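Local coordinates for DspB (Aggregatibacter actinomycetemcomitans, PDB 1YHT), which probably hydrolyses N-acetylhexosamine linkages of biofilm polysaccharide as a family 20 glycoside hydrolase, dispersing biofilms, at residues 65-69 / 127-132. Sequence-based numbering, arbitrary orientation.
Sequences HLLNQ and LVQKDR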
ATOM      1  N   HIS A  65      -0.422  16.466  12.619  1.00  6.19           N
ATOM      2  CA  HIS A  65       0.004  17.122  13.871  1.00  7.58           C
ATOM      3  C   HIS A  65       1.308  16.505  14.419  1.00  8.42           C
ATOM      4  O   HIS A  65       2.242  17.199  14.756  1.00  7.08           O
ATOM      5  CB  HIS A  65      -1.084  16.979  14.954  1.00  7.93           C
ATOM      6  CG  HIS A  65      -2.181  17.999  14.887  1.00  7.33           C
ATOM      7  ND1 HIS A  65      -3.065  18.084  13.834  1.00  7.74           N
ATOM      8  CD2 HIS A  65      -2.577  18.926  15.797  1.00  7.04           C
ATOM      9  CE1 HIS A  65      -3.929  19.061  14.078  1.00 10.57           C
ATOM     10  NE2 HIS A  65      -3.638  19.607  15.258  1.00  8.14           N
ATOM     11  N   LEU A  66       1.359  15.172  14.481  1.00  9.61           N
ATOM     12  CA  LEU A  66       2.517  14.479  15.087  1.00 10.77           C
ATOM     13  C   LEU A  66       3.828  14.748  14.359  1.00 10.44           C
ATOM     14  O   LEU A  66       4.899  14.900  14.991  1.00 10.44           O
ATOM     15  CB  LEU A  66       2.241  12.958  15.154  1.00 11.89           C
ATOM     16  CG  LEU A  66       1.621  12.356  16.421  1.00 15.91           C
ATOM     17  CD1 LEU A  66       0.417  13.029  16.825  1.00 20.75           C
ATOM     18  CD2 LEU A  66       1.288  10.900  16.195  1.00 17.02           C
ATOM     19  N   LEU A  67       3.775  14.778  13.030  1.00  9.75           N
ATOM     20  CA  LEU A  67       4.961  15.079  12.220  1.00  9.53           C
ATOM     21  C   LEU A  67       5.095  16.565  11.877  1.00  9.33           C
ATOM     22  O   LEU A  67       6.020  16.955  11.198  1.00 10.27           O
ATOM     23  CB  LEU A  67       4.986  14.232  10.967  1.00  8.92           C
ATOM     24  CG  LEU A  67       4.793  12.733  11.214  1.00  7.13           C
ATOM     25  CD1 LEU A  67       4.608  12.036   9.919  1.00  7.06           C
ATOM     26  CD2 LEU A  67       5.938  12.103  11.981  1.00  9.15           C
ATOM     27  N   ASN A  68       4.170  17.365  12.389  1.00  9.48           N
ATOM     28  CA  ASN A  68       4.120  18.803  12.223  1.00  8.47           C
ATOM     29  C   ASN A  68       4.216  19.262  10.741  1.00  7.79           C
ATOM     30  O   ASN A  68       5.119  19.987  10.363  1.00  6.47           O
ATOM     31  CB  ASN A  68       5.160  19.530  13.117  1.00  8.46           C
ATOM     32  CG  ASN A  68       4.894  21.010  13.205  1.00  9.67           C
ATOM     33  OD1 ASN A  68       3.796  21.461  12.892  1.00  9.52           O
ATOM     34  ND2 ASN A  68       5.891  21.787  13.636  1.00 15.02           N
ATOM     35  N   GLN A  69       3.299  18.748   9.927  1.00  8.31           N
ATOM     36  CA  GLN A  69       3.142  19.079   8.531  1.00  7.37           C
ATOM     37  C   GLN A  69       1.752  19.617   8.441  1.00  7.83           C
ATOM     38  O   GLN A  69       0.769  18.850   8.374  1.00  8.01           O
ATOM     39  CB  GLN A  69       3.302  17.827   7.643  1.00  7.59           C
ATOM     40  CG  GLN A  69       3.004  18.123   6.177  1.00  6.71           C
ATOM     41  CD  GLN A  69       3.584  17.099   5.244  1.00  6.66           C
ATOM     42  OE1 GLN A  69       4.694  17.292   4.732  1.00  8.87           O
ATOM     43  NE2 GLN A  69       2.823  15.999   4.997  1.00  5.80           N
ATOM     44  N   LEU A 127      10.604  14.186   8.299  1.00 10.46           N
ATOM     45  CA  LEU A 127       9.736  15.087   9.103  1.00 10.35           C
ATOM     46  C   LEU A 127      10.030  15.060  10.610  1.00 10.43           C
ATOM     47  O   LEU A 127       9.979  16.110  11.282  1.00 10.12           O
ATOM     48  CB  LEU A 127       8.258  14.754   8.847  1.00 10.70           C
ATOM     49  CG  LEU A 127       7.741  15.078   7.445  1.00  9.69           C
ATOM     50  CD1 LEU A 127       6.412  14.391   7.194  1.00 13.71           C
ATOM     51  CD2 LEU A 127       7.660  16.585   7.267  1.00 11.69           C
ATOM     52  N   VAL A 128      10.262  13.854  11.135  1.00 10.64           N
ATOM     53  CA  VAL A 128      10.673  13.664  12.529  1.00 11.43           C
ATOM     54  C   VAL A 128      12.004  14.393  12.828  1.00 11.91           C
ATOM     55  O   VAL A 128      12.142  15.130  13.808  1.00  9.73           O
ATOM     56  CB  VAL A 128      10.846  12.191  12.879  1.00 10.63           C
ATOM     57  CG1 VAL A 128      11.567  12.044  14.264  1.00 11.81           C
ATOM     58  CG2 VAL A 128       9.448  11.500  12.936  1.00 11.54           C
ATOM     59  N   GLN A 129      12.986  14.179  11.964  1.00 12.90           N
ATOM     60  CA  GLN A 129      14.241  14.893  12.099  1.00 13.66           C
ATOM     61  C   GLN A 129      14.069  16.407  12.190  1.00 13.87           C
ATOM     62  O   GLN A 129      14.680  17.063  13.030  1.00 14.08           O
ATOM     63  CB  GLN A 129      15.148  14.557  10.905  1.00 14.73           C
ATOM     64  CG  GLN A 129      16.485  15.348  10.945  1.00 17.53           C
ATOM     65  CD  GLN A 129      17.478  14.872   9.888  1.00 20.21           C
ATOM     66  OE1 GLN A 129      17.768  13.675   9.796  1.00 22.19           O
ATOM     67  NE2 GLN A 129      17.924  15.805   9.027  1.00 22.37           N
ATOM     68  N   LYS A 130      13.275  16.975  11.304  1.00 13.92           N
ATOM     69  CA  LYS A 130      13.070  18.442  11.274  1.00 14.39           C
ATOM     70  C   LYS A 130      12.371  18.907  12.573  1.00 14.60           C
ATOM     71  O   LYS A 130      12.785  19.857  13.229  1.00 13.08           O
ATOM     72  CB  LYS A 130      12.231  18.804  10.043  1.00 14.36           C
ATOM     73  CG  LYS A 130      11.785  20.283   9.921  1.00 15.72           C
ATOM     74  CD  LYS A 130      12.971  21.197   9.685  1.00 19.77           C
ATOM     75  CE  LYS A 130      12.566  22.674   9.452  1.00 23.14           C
ATOM     76  NZ  LYS A 130      11.801  23.257  10.615  1.00 22.43           N
ATOM     77  N   ASP A 131      11.301  18.211  12.946  1.00 14.36           N
ATOM     78  CA  ASP A 131      10.520  18.653  14.067  1.00 13.85           C
ATOM     79  C   ASP A 131      11.090  18.294  15.441  1.00 13.66           C
ATOM     80  O   ASP A 131      11.047  19.100  16.367  1.00 12.95           O
ATOM     81  CB  ASP A 131       9.111  18.132  13.957  1.00 14.62           C
ATOM     82  CG  ASP A 131       8.182  18.848  14.904  1.00 15.29           C
ATOM     83  OD1 ASP A 131       8.129  20.091  14.836  1.00 19.74           O
ATOM     84  OD2 ASP A 131       7.517  18.160  15.673  1.00 22.22           O
ATOM     85  N   ARG A 132      11.563  17.074  15.593  1.00 13.93           N
ATOM     86  CA  ARG A 132      12.041  16.588  16.879  1.00 15.33           C
ATOM     87  C   ARG A 132      13.566  16.546  16.959  1.00 15.86           C
ATOM     88  O   ARG A 132      14.097  16.446  18.054  1.00 17.30           O
ATOM     89  CB  ARG A 132      11.475  15.195  17.171  1.00 15.55           C
ATOM     90  CG  ARG A 132       9.949  15.192  17.032  1.00 16.30           C
ATOM     91  CD  ARG A 132       9.349  13.907  17.451  1.00 18.64           C
ATOM     92  NE  ARG A 132       7.888  13.981  17.321  1.00 21.49           N
ATOM     93  CZ  ARG A 132       7.058  13.146  17.927  1.00 25.04           C
ATOM     94  NH1 ARG A 132       7.549  12.216  18.737  1.00 25.13           N
ATOM     95  NH2 ARG A 132       5.745  13.256  17.731  1.00 25.42           N
TER
HETATM   96  O   HOH W   1       8.305  18.132  10.401  1.00  8.39           O
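On the loop after barrel strand 49-53 of this TIM-barrel glycosidase, a type I beta turn from H65 to N68, continuing into a G1 bulge at N68 and Q69, lays L67 against L127 of helix 122-132. The two leucines cross at about a right angle, CB of L67 lying 3.9 Å from CB of L127. With chi1 at -51°, L67 sends CG to the side away from its own carbonyl, and its CD2 reaches CG2 of V128 at 3.7 Å; L163 of helix 154-171 and Y60 adjoin this apolar patch. The extended Q69 chain crosses L127 at a slant, its OE1 4.0 Å from CD2 of L127; OE1 is held by N84 and NE2 by O of Y60 and O of I62. At the exposed rim ND2 of N68 donates to OD1 of D131 at 3.1 Å; OD1 lies near the amide plane of N68, but ND2 meets it from above the carboxylate plane, 50° out. The extended R132 chain sets O of L66 at the edge of the guanidinium, in a weak NH2 bond of 3.3 Å. Apolar packing probably carries most of the contact, while a water donating to O of L67 (2.7 Å) and O of L127 (2.8 Å) gives both backbone oxygens a partner.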